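Local coordinates for nitrogen regulatory protein P-II (PDB 5D4N) that binds adenine nucleotides between the subunits of a trimer and, as a carboxysome-associated PII-like protein regulated by bicarbonate, probably acts as a signalling regulator, at residues Lys11-Leu16 with Val92-Asp97; Glu17-Glu22 with Glu59-Ile64; Thr37-Leu42 with Met65-Val70. All blocks are in the same frame, centred on the assembly; numbering follows the deposited sequence.

Contact 1 of 3, residues Lys11-Leu16 with Val92-Asp97; sequences KLEIIL and VVFVHD. With ADP (adenosine-5'-diphosphate), chain D; ACT (acetate ion), chain G.
The carbonyl oxygen of Lys11 is gripped twice by one residue: His96 N reaches Lys11 O at 2.8 Å, and the ring nitrogen ND1 comes from the opposite face of the carbonyl plane, His96 ND1 to Lys11 O being 3.2 Å in a less straight bond. With ND1 donating, the imidazole is fixed in rotation, and NE2 is turned to Lys11 NZ of the second subunit. Lys11 of the same chain lies alongside, its CE over one face of the ring, 4.3 Å from the centroid of His96. Glu13, its chain extended beyond CG (chi2 180°), carries its carboxylate to the far end of that ring, where Glu13 CD lies 3.3 Å from His96 CE1, the two planes 57° apart. Glu13 OE2 takes a salt bridge from Lys11 NZ of its own chain, 3.1 Å away, on the anti side and out of the carboxylate plane, while OE1 sits at the edge of the Phe94 ring and pairs with Lys11 of the second subunit. A glutamine in place of Glu13 would probably deprive Lys11 of this chain and of the second subunit of one carboxylate partner each, leaving buried positive charge less balanced. Further along the antiparallel pair, Phe94 CZ meets ADP C2 at 3.5 Å and Val92 CG1 faces the imidazole part of the adenine. On the other face Leu12, Ile14, Val93 and Val95 pack together, the first three against helix 72-88. Because each lysine serves carboxylates of two chains, these buried charges are likely to help lock the trimer of the PII fold together.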
loop_
_atom_site.group_PDB
_atom_site.type_symbol
_atom_site.label_atom_id
_atom_site.label_comp_id
_atom_site.label_asym_id
_atom_site.label_seq_id
_atom_site.Cartn_x
_atom_site.Cartn_y
_atom_site.Cartn_z
ATOM N N LYS A 11 -5.819 7.719 4.132
ATOM C CA LYS A 11 -5.921 6.643 3.150
ATOM C C LYS A 11 -6.140 5.362 3.914
ATOM O O LYS A 11 -5.331 4.995 4.777
ATOM C CB LYS A 11 -4.665 6.523 2.293
ATOM C CG LYS A 11 -4.872 5.645 1.038
ATOM C CD LYS A 11 -3.555 5.123 0.482
ATOM C CE LYS A 11 -2.963 4.002 1.296
ATOM N NZ LYS A 11 -1.697 3.511 0.646
ATOM N N LEU A 12 -7.250 4.703 3.618
ATOM C CA LEU A 12 -7.518 3.408 4.250
ATOM C C LEU A 12 -7.002 2.292 3.377
ATOM O O LEU A 12 -7.109 2.346 2.153
ATOM C CB LEU A 12 -9.037 3.197 4.395
ATOM C CG LEU A 12 -9.820 4.274 5.165
ATOM C CD1 LEU A 12 -11.282 3.851 5.319
ATOM C CD2 LEU A 12 -9.215 4.544 6.494
ATOM N N GLU A 13 -6.488 1.241 4.019
ATOM C CA GLU A 13 -6.199 -0.029 3.349
ATOM C C GLU A 13 -7.113 -1.023 4.077
ATOM O O GLU A 13 -6.980 -1.189 5.295
ATOM C CB GLU A 13 -4.740 -0.476 3.513
ATOM C CG GLU A 13 -3.847 0.393 2.633
ATOM C CD GLU A 13 -2.364 0.073 2.697
ATOM O OE1 GLU A 13 -1.939 -0.688 3.593
ATOM O OE2 GLU A 13 -1.619 0.625 1.858
ATOM N N ILE A 14 -8.102 -1.581 3.367
ATOM C CA ILE A 14 -9.110 -2.468 3.983
ATOM C C ILE A 14 -8.868 -3.843 3.401
ATOM O O ILE A 14 -9.050 -4.025 2.197
ATOM C CB ILE A 14 -10.512 -1.972 3.629
ATOM C CG1 ILE A 14 -10.714 -0.515 4.093
ATOM C CG2 ILE A 14 -11.580 -2.926 4.240
ATOM C CD1 ILE A 14 -11.884 0.208 3.318
ATOM N N ILE A 15 -8.429 -4.793 4.233
ATOM C CA ILE A 15 -8.077 -6.129 3.735
ATOM C C ILE A 15 -9.132 -7.087 4.204
ATOM O O ILE A 15 -9.388 -7.177 5.396
ATOM C CB ILE A 15 -6.660 -6.554 4.189
ATOM C CG1 ILE A 15 -5.600 -5.516 3.678
ATOM C CG2 ILE A 15 -6.377 -7.990 3.684
ATOM C CD1 ILE A 15 -4.178 -5.613 4.342
ATOM N N LEU A 16 -9.785 -7.760 3.263
ATOM C CA LEU A 16 -10.889 -8.654 3.609
ATOM C C LEU A 16 -11.109 -9.698 2.539
ATOM O O LEU A 16 -10.546 -9.605 1.454
ATOM C CB LEU A 16 -12.192 -7.845 3.902
ATOM C CG LEU A 16 -12.984 -7.292 2.695
ATOM C CD1 LEU A 16 -14.279 -6.629 3.189
ATOM C CD2 LEU A 16 -12.195 -6.266 1.886
ATOM N N VAL A 92 -8.640 -6.575 8.240
ATOM C CA VAL A 92 -8.056 -5.455 8.993
ATOM C C VAL A 92 -8.226 -4.157 8.227
ATOM O O VAL A 92 -8.410 -4.166 7.010
ATOM C CB VAL A 92 -6.544 -5.704 9.255
ATOM C CG1 VAL A 92 -6.293 -6.886 10.212
ATOM C CG2 VAL A 92 -5.792 -5.910 7.937
ATOM N N VAL A 93 -8.162 -3.040 8.960
ATOM C CA VAL A 93 -8.174 -1.705 8.353
ATOM C C VAL A 93 -6.991 -0.917 8.870
ATOM O O VAL A 93 -6.814 -0.768 10.104
ATOM C CB VAL A 93 -9.487 -0.911 8.540
ATOM C CG1 VAL A 93 -9.394 0.450 7.830
ATOM C CG2 VAL A 93 -10.682 -1.695 8.010
ATOM N N PHE A 94 -6.173 -0.389 7.931
ATOM C CA PHE A 94 -5.029 0.437 8.296
ATOM C C PHE A 94 -5.322 1.854 7.861
ATOM O O PHE A 94 -5.617 2.078 6.675
ATOM C CB PHE A 94 -3.763 -0.059 7.617
ATOM C CG PHE A 94 -3.396 -1.502 7.873
ATOM C CD1 PHE A 94 -3.605 -2.082 9.125
ATOM C CD2 PHE A 94 -2.859 -2.290 6.856
ATOM C CE1 PHE A 94 -3.270 -3.433 9.361
ATOM C CE2 PHE A 94 -2.509 -3.613 7.097
ATOM C CZ PHE A 94 -2.697 -4.176 8.345
ATOM N N VAL A 95 -5.217 2.797 8.783
ATOM C CA VAL A 95 -5.462 4.230 8.448
ATOM C C VAL A 95 -4.124 4.923 8.289
ATOM O O VAL A 95 -3.291 4.850 9.193
ATOM C CB VAL A 95 -6.303 4.957 9.535
ATOM C CG1 VAL A 95 -6.639 6.393 9.066
ATOM C CG2 VAL A 95 -7.586 4.158 9.869
ATOM N N HIS A 96 -3.911 5.565 7.124
ATOM C CA HIS A 96 -2.644 6.260 6.857
ATOM C C HIS A 96 -2.922 7.752 6.713
ATOM O O HIS A 96 -4.027 8.161 6.292
ATOM C CB HIS A 96 -2.097 5.830 5.463
ATOM C CG HIS A 96 -1.701 4.392 5.351
ATOM N ND1 HIS A 96 -2.654 3.393 5.306
ATOM C CD2 HIS A 96 -0.473 3.832 5.213
ATOM C CE1 HIS A 96 -1.970 2.251 5.169
ATOM N NE2 HIS A 96 -0.666 2.470 5.093
ATOM N N ASP A 97 -1.898 8.569 6.966
ATOM C CA ASP A 97 -1.940 9.978 6.637
ATOM C C ASP A 97 -1.291 10.060 5.264
ATOM O O ASP A 97 -0.263 9.418 5.008
ATOM C CB ASP A 97 -1.107 10.794 7.631
ATOM C CG ASP A 97 -1.848 11.018 8.921
ATOM O OD1 ASP A 97 -3.037 11.303 8.862
ATOM O OD2 ASP A 97 -1.204 11.017 9.977
HETATM P PB ADP D . -8.385 -15.154 10.523
HETATM O O1B ADP D . -8.492 -15.023 11.943
HETATM O O2B ADP D . -9.700 -15.605 9.953
HETATM O O3B ADP D . -7.338 -16.186 10.166
HETATM P PA ADP D . -7.467 -12.294 10.397
HETATM O O1A ADP D . -8.580 -11.328 10.599
HETATM O O2A ADP D . -6.577 -12.371 11.657
HETATM O O3A ADP D . -7.995 -13.726 9.907
HETATM O "O5'" ADP D . -6.566 -11.783 9.189
HETATM C "C5'" ADP D . -7.120 -11.774 7.864
HETATM C "C4'" ADP D . -6.115 -11.188 6.906
HETATM O "O4'" ADP D . -5.804 -9.838 7.304
HETATM C "C3'" ADP D . -4.767 -11.893 6.911
HETATM O "O3'" ADP D . -4.777 -13.078 6.120
HETATM C "C2'" ADP D . -3.867 -10.807 6.321
HETATM O "O2'" ADP D . -4.078 -10.731 4.925
HETATM C "C1'" ADP D . -4.451 -9.543 6.964
HETATM N N9 ADP D . -3.731 -9.167 8.178
HETATM C C8 ADP D . -3.991 -9.560 9.466
HETATM N N7 ADP D . -3.095 -9.161 10.337
HETATM C C5 ADP D . -2.187 -8.446 9.571
HETATM C C6 ADP D . -1.021 -7.725 9.907
HETATM N N6 ADP D . -0.505 -7.688 11.147
HETATM N N1 ADP D . -0.392 -7.053 8.915
HETATM C C2 ADP D . -0.878 -7.130 7.671
HETATM N N3 ADP D . -1.948 -7.804 7.231
HETATM C C4 ADP D . -2.570 -8.432 8.241
HETATM C C ACT G . -8.044 -2.652 12.916
HETATM O O ACT G . -8.086 -2.828 14.184
HETATM O OXT ACT G . -7.946 -3.546 11.980
HETATM C CH3 ACT G . -8.106 -1.185 12.427
#

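Contact 2 of 3, residues Glu17-Glu22 with Glu59-Ile64; sequences EGAHKE and EDDALI
Lys21 and Ile64 meet at about a right angle, the aliphatic part of the lysine laid across the tip of the isoleucine: Ile64 CD1 is 3.7 Å from Lys21 CB and nearly as close to CG. CG1 of Ile64 stands between its own backbone N and carbonyl carbon (chi1 62°), which sends CD1 to the first turn of helix 21-31 and leaves CG2 to face Gly18 CA. The lysine bends only at chi3, beyond this apolar contact, and NZ ends 5.4 Å from Asp60 OD1, opposite charges not in contact. On the other flank Leu63 crosses Glu17 obliquely. The leucine's branch reaches the main chain, Leu63 CD2 lying 3.8 Å from Glu17 N, while the leucine side chain also touches ADP. Between these two pairs the main chains close up at Gly18, whose CA comes within 3.1 Å of Asp60 O; any side chain here would run into the carbonyls of Asp60 and Ala62. Gly18 N gives a weak hydrogen bond to Ala62 O (2.9 Å, 127° at the hydrogen), and a water accepts from Ala19 N and donates to Asp61 O. The contact thus ties the turn between strand 7-17 and helix 21-31 to the approach to strand 63-70, at one end of the ferredoxin-like sheet. One weak direct bond and one water bridge form its polar part, so close backbone fit and apolar contact probably contribute much of the hold.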
loop_
_atom_site.group_PDB
_atom_site.type_symbol
_atom_site.label_atom_id
_atom_site.label_comp_id
_atom_site.label_asym_id
_atom_site.label_seq_id
_atom_site.Cartn_x
_atom_site.Cartn_y
_atom_site.Cartn_z
ATOM N N GLU A 17 -11.927 -10.712 2.835
ATOM C CA GLU A 17 -12.196 -11.744 1.834
ATOM C C GLU A 17 -12.982 -11.154 0.679
ATOM O O GLU A 17 -13.887 -10.339 0.885
ATOM C CB GLU A 17 -12.986 -12.896 2.464
ATOM C CG GLU A 17 -12.160 -13.667 3.487
ATOM C CD GLU A 17 -13.051 -14.468 4.428
ATOM O OE1 GLU A 17 -13.741 -13.840 5.263
ATOM O OE2 GLU A 17 -13.128 -15.708 4.282
ATOM N N GLY A 18 -12.635 -11.572 -0.524
ATOM C CA GLY A 18 -13.272 -11.044 -1.728
ATOM C C GLY A 18 -14.782 -11.214 -1.762
ATOM O O GLY A 18 -15.476 -10.435 -2.425
ATOM N N ALA A 19 -15.317 -12.262 -1.074
ATOM C CA ALA A 19 -16.785 -12.479 -1.045
ATOM C C ALA A 19 -17.531 -11.312 -0.386
ATOM O O ALA A 19 -18.732 -11.149 -0.615
ATOM C CB ALA A 19 -17.116 -13.770 -0.326
ATOM N N HIS A 20 -16.827 -10.508 0.420
ATOM C CA HIS A 20 -17.418 -9.356 1.095
ATOM C C HIS A 20 -17.129 -8.021 0.400
ATOM O O HIS A 20 -17.349 -6.952 0.993
ATOM C CB HIS A 20 -16.954 -9.344 2.553
ATOM C CG HIS A 20 -17.371 -10.565 3.288
ATOM N ND1 HIS A 20 -18.716 -10.837 3.522
ATOM C CD2 HIS A 20 -16.619 -11.577 3.780
ATOM C CE1 HIS A 20 -18.729 -11.991 4.177
ATOM N NE2 HIS A 20 -17.490 -12.471 4.357
ATOM N N LYS A 21 -16.622 -8.067 -0.865
ATOM C CA LYS A 21 -16.275 -6.844 -1.599
ATOM C C LYS A 21 -17.452 -5.869 -1.685
ATOM O O LYS A 21 -17.283 -4.678 -1.376
ATOM C CB LYS A 21 -15.775 -7.184 -3.008
ATOM C CG LYS A 21 -15.403 -5.943 -3.869
ATOM C CD LYS A 21 -14.810 -6.349 -5.220
ATOM C CE LYS A 21 -15.836 -6.611 -6.276
ATOM N NZ LYS A 21 -15.182 -6.960 -7.568
ATOM N N GLU A 22 -18.628 -6.367 -2.070
ATOM C CA GLU A 22 -19.794 -5.498 -2.233
ATOM C C GLU A 22 -20.211 -4.822 -0.919
ATOM O O GLU A 22 -20.540 -3.640 -0.939
ATOM C CB GLU A 22 -20.941 -6.239 -2.929
ATOM C CG GLU A 22 -22.116 -5.355 -3.278
ATOM C CD GLU A 22 -23.345 -6.128 -3.701
ATOM O OE1 GLU A 22 -24.089 -6.585 -2.803
ATOM O OE2 GLU A 22 -23.559 -6.284 -4.924
ATOM N N GLU A 59 -11.879 -16.884 -8.257
ATOM C CA GLU A 59 -10.942 -15.779 -8.054
ATOM C C GLU A 59 -11.555 -14.693 -7.153
ATOM O O GLU A 59 -10.838 -14.049 -6.395
ATOM C CB GLU A 59 -10.546 -15.159 -9.415
ATOM N N ASP A 60 -12.894 -14.539 -7.236
ATOM C CA ASP A 60 -13.629 -13.559 -6.445
ATOM C C ASP A 60 -13.587 -13.831 -4.943
ATOM O O ASP A 60 -13.828 -12.908 -4.163
ATOM C CB ASP A 60 -15.068 -13.426 -6.960
ATOM C CG ASP A 60 -15.178 -12.807 -8.345
ATOM O OD1 ASP A 60 -14.225 -12.107 -8.766
ATOM O OD2 ASP A 60 -16.242 -12.974 -8.985
ATOM N N ASP A 61 -13.260 -15.075 -4.533
ATOM C CA ASP A 61 -13.182 -15.421 -3.109
ATOM C C ASP A 61 -11.854 -15.054 -2.465
ATOM O O ASP A 61 -11.766 -15.062 -1.244
ATOM C CB ASP A 61 -13.447 -16.896 -2.880
ATOM C CG ASP A 61 -14.860 -17.372 -3.135
ATOM O OD1 ASP A 61 -15.768 -16.507 -3.277
ATOM O OD2 ASP A 61 -15.056 -18.593 -3.241
ATOM N N ALA A 62 -10.798 -14.831 -3.255
ATOM C CA ALA A 62 -9.491 -14.530 -2.681
ATOM C C ALA A 62 -9.500 -13.211 -1.886
ATOM O O ALA A 62 -10.374 -12.350 -2.123
ATOM C CB ALA A 62 -8.430 -14.473 -3.785
ATOM N N LEU A 63 -8.556 -13.073 -0.937
ATOM C CA LEU A 63 -8.412 -11.822 -0.182
ATOM C C LEU A 63 -8.184 -10.682 -1.140
ATOM O O LEU A 63 -7.542 -10.849 -2.180
ATOM C CB LEU A 63 -7.210 -11.821 0.788
ATOM C CG LEU A 63 -7.295 -12.601 2.078
ATOM C CD1 LEU A 63 -5.952 -12.517 2.792
ATOM C CD2 LEU A 63 -8.381 -12.070 3.007
ATOM N N ILE A 64 -8.707 -9.515 -0.784
ATOM C CA ILE A 64 -8.484 -8.302 -1.565
ATOM C C ILE A 64 -8.082 -7.183 -0.616
ATOM O O ILE A 64 -8.315 -7.271 0.600
ATOM C CB ILE A 64 -9.751 -7.875 -2.386
ATOM C CG1 ILE A 64 -10.951 -7.544 -1.430
ATOM C CG2 ILE A 64 -10.121 -8.909 -3.428
ATOM C CD1 ILE A 64 -12.154 -6.925 -2.120
HETATM O O HOH W 1 -14.130 -14.689 0.016
#

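Contact 3 of 3, residues Thr37-Leu42 with Met65-Val70; sequences TIVGNL and MIIAAV. With AMP (adenosine monophosphate), chain F.
Strand segments 37-40 and 65-70 run antiparallel, 160° between their directions, with Thr37 and Ile67 bonded both ways and Val39 and Met65 likewise; the shortest of the four bonds is Ile67 N to Thr37 O, 2.7 Å and almost straight at 176°. On the face that carries Val39, Met65 and Ile67, the valine is the meeting point. Its CG2 touches Met65 CE and Ile67 CD1, each 3.8 Å from Val39 CG2. Met65 leaves its strand extended (chi1 178°) and turns only at chi3, which lays the terminal methyl alongside the valine. Beyond the corner at Asn41, Leu42 swings back toward the second strand, and Leu42 CD1 approaches Met65 CB to 3.6 Å. The opposite face has Ile38 and Ile66 side by side, their CG1 atoms in contact, with Lys21 touching Ile38 and Leu28 of helix 21-31 touching Ile66. This pair joins strands 36-46 and 63-70 of the ferredoxin-like PII fold, and Thr37 and Ile38 also pair with a strand of the third subunit, so that the sheet runs on across the trimer interface. There the two strands present AMP with backbone and hydroxyl groups. Thr37 OG1 donates to AMP N3 at 2.9 Å and accepts from AMP O2' at 2.7 Å, bridging base and ribose. Ala69 reads the adenine edge through its main chain: Ala69 N gives a nearly straight bond to AMP N1 (2.9 Å), and AMP N6 donates to Ala69 O at 3.0 Å. AMP is also hydrogen-bonded by Lys105 and by Ser47 and Gly91 of the third subunit.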
loop_
_atom_site.group_PDB
_atom_site.type_symbol
_atom_site.label_atom_id
_atom_site.label_comp_id
_atom_site.label_asym_id
_atom_site.label_seq_id
_atom_site.Cartn_x
_atom_site.Cartn_y
_atom_site.Cartn_z
ATOM N N THR A 37 -9.460 1.869 -5.022
ATOM C CA THR A 37 -8.676 0.978 -5.867
ATOM C C THR A 37 -8.605 -0.381 -5.196
ATOM O O THR A 37 -8.413 -0.428 -3.994
ATOM C CB THR A 37 -7.268 1.579 -6.039
ATOM O OG1 THR A 37 -7.397 2.836 -6.728
ATOM C CG2 THR A 37 -6.348 0.657 -6.853
ATOM N N ILE A 38 -8.768 -1.459 -5.951
ATOM C CA ILE A 38 -8.790 -2.803 -5.360
ATOM C C ILE A 38 -7.631 -3.617 -5.881
ATOM O O ILE A 38 -7.435 -3.735 -7.100
ATOM C CB ILE A 38 -10.142 -3.496 -5.626
ATOM C CG1 ILE A 38 -11.334 -2.613 -5.141
ATOM C CG2 ILE A 38 -10.153 -4.880 -4.923
ATOM C CD1 ILE A 38 -12.698 -3.193 -5.321
ATOM N N VAL A 39 -6.819 -4.126 -4.940
ATOM C CA VAL A 39 -5.681 -5.002 -5.234
ATOM C C VAL A 39 -6.243 -6.403 -4.992
ATOM O O VAL A 39 -6.650 -6.735 -3.879
ATOM C CB VAL A 39 -4.481 -4.714 -4.306
ATOM C CG1 VAL A 39 -3.281 -5.566 -4.718
ATOM C CG2 VAL A 39 -4.114 -3.213 -4.314
ATOM N N GLY A 40 -6.256 -7.220 -6.031
ATOM C CA GLY A 40 -6.869 -8.530 -5.897
ATOM C C GLY A 40 -5.888 -9.655 -5.702
ATOM O O GLY A 40 -4.670 -9.446 -5.741
ATOM N N ASN A 41 -6.456 -10.890 -5.513
ATOM C CA ASN A 41 -5.726 -12.154 -5.410
ATOM C C ASN A 41 -4.562 -12.080 -4.407
ATOM O O ASN A 41 -3.418 -12.390 -4.716
ATOM C CB ASN A 41 -5.246 -12.604 -6.815
ATOM C CG ASN A 41 -4.769 -14.042 -6.879
ATOM O OD1 ASN A 41 -5.488 -14.982 -6.518
ATOM N ND2 ASN A 41 -3.538 -14.243 -7.342
ATOM N N LEU A 42 -4.857 -11.646 -3.210
ATOM C CA LEU A 42 -3.814 -11.552 -2.192
ATOM C C LEU A 42 -3.692 -12.844 -1.442
ATOM O O LEU A 42 -4.575 -13.707 -1.527
ATOM C CB LEU A 42 -4.209 -10.470 -1.215
ATOM C CG LEU A 42 -4.327 -9.079 -1.822
ATOM C CD1 LEU A 42 -4.700 -8.109 -0.742
ATOM C CD2 LEU A 42 -2.994 -8.657 -2.487
ATOM N N MET A 65 -7.491 -6.125 -1.168
ATOM C CA MET A 65 -7.194 -4.932 -0.394
ATOM C C MET A 65 -7.835 -3.779 -1.106
ATOM O O MET A 65 -7.545 -3.541 -2.292
ATOM C CB MET A 65 -5.679 -4.682 -0.251
ATOM C CG MET A 65 -5.401 -3.408 0.503
ATOM S SD MET A 65 -3.647 -3.183 0.925
ATOM C CE MET A 65 -2.904 -3.037 -0.741
ATOM N N ILE A 66 -8.723 -3.076 -0.403
ATOM C CA ILE A 66 -9.383 -1.908 -0.987
ATOM C C ILE A 66 -8.625 -0.703 -0.453
ATOM O O ILE A 66 -8.498 -0.547 0.774
ATOM C CB ILE A 66 -10.872 -1.854 -0.572
ATOM C CG1 ILE A 66 -11.601 -3.103 -1.076
ATOM C CG2 ILE A 66 -11.494 -0.561 -1.148
ATOM C CD1 ILE A 66 -13.057 -3.260 -0.493
ATOM N N ILE A 67 -8.127 0.147 -1.366
ATOM C CA ILE A 67 -7.380 1.336 -0.990
ATOM C C ILE A 67 -8.343 2.482 -1.213
ATOM O O ILE A 67 -8.840 2.659 -2.332
ATOM C CB ILE A 67 -6.126 1.516 -1.899
ATOM C CG1 ILE A 67 -5.152 0.341 -1.748
ATOM C CG2 ILE A 67 -5.441 2.861 -1.599
ATOM C CD1 ILE A 67 -4.072 0.342 -2.883
ATOM N N ALA A 68 -8.593 3.273 -0.170
ATOM C CA ALA A 68 -9.536 4.354 -0.312
ATOM C C ALA A 68 -9.027 5.628 0.313
ATOM O O ALA A 68 -8.869 5.677 1.534
ATOM C CB ALA A 68 -10.879 3.949 0.308
ATOM N N ALA A 69 -8.738 6.657 -0.526
ATOM C CA ALA A 69 -8.344 7.971 -0.019
ATOM C C ALA A 69 -9.621 8.701 0.335
ATOM O O ALA A 69 -10.530 8.843 -0.497
ATOM C CB ALA A 69 -7.574 8.759 -1.091
ATOM N N VAL A 70 -9.695 9.155 1.591
ATOM C CA VAL A 70 -10.893 9.808 2.121
ATOM C C VAL A 70 -10.538 11.028 2.952
ATOM O O VAL A 70 -9.504 11.044 3.616
ATOM C CB VAL A 70 -11.722 8.806 2.970
ATOM C CG1 VAL A 70 -12.084 7.566 2.173
ATOM C CG2 VAL A 70 -11.020 8.386 4.272
HETATM P P AMP F . -10.456 9.116 -11.581
HETATM O O1P AMP F . -11.494 9.755 -10.669
HETATM O O2P AMP F . -11.102 8.766 -12.909
HETATM O O3P AMP F . -9.192 9.893 -11.709
HETATM O "O5'" AMP F . -10.118 7.679 -10.934
HETATM C "C5'" AMP F . -9.210 6.788 -11.622
HETATM C "C4'" AMP F . -8.783 5.706 -10.662
HETATM O "O4'" AMP F . -8.035 6.284 -9.581
HETATM C "C3'" AMP F . -9.934 4.981 -9.973
HETATM O "O3'" AMP F . -10.530 4.003 -10.815
HETATM C "C2'" AMP F . -9.213 4.382 -8.759
HETATM O "O2'" AMP F . -8.484 3.231 -9.172
HETATM C "C1'" AMP F . -8.249 5.532 -8.392
HETATM N N9 AMP F . -8.816 6.434 -7.393
HETATM C C8 AMP F . -9.558 7.570 -7.608
HETATM N N7 AMP F . -9.999 8.135 -6.510
HETATM C C5 AMP F . -9.538 7.296 -5.505
HETATM C C6 AMP F . -9.676 7.330 -4.104
HETATM N N6 AMP F . -10.367 8.285 -3.453
HETATM N N1 AMP F . -9.061 6.354 -3.390
HETATM C C2 AMP F . -8.375 5.403 -4.039
HETATM N N3 AMP F . -8.207 5.248 -5.360
HETATM C C4 AMP F . -8.800 6.248 -6.037
#

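Overall arrangement
All three contacts are built on or at the end of one antiparallel sheet. Strand 7-17 lies between 92-100 and 63-70, and 63-70 in turn borders 36-46, so contacts 1 and 3 occupy successive strand pairs with centres about 9 Å apart. They are joined by backbone bonds such as Ile14 O to Ile66 N (2.8 Å). Contact 2 brings in helix 21-31 at one end, about 16 Å from the centre of contact 1 and 11 Å from that of contact 3, where Leu16 and Leu42 flank strand 63-70. Along the chain, contact 1 spans the other two, whose segments alternate. Nucleotides bind at both ends, AMP beside contact 3 and ADP beside contact 1, each site shared with another subunit.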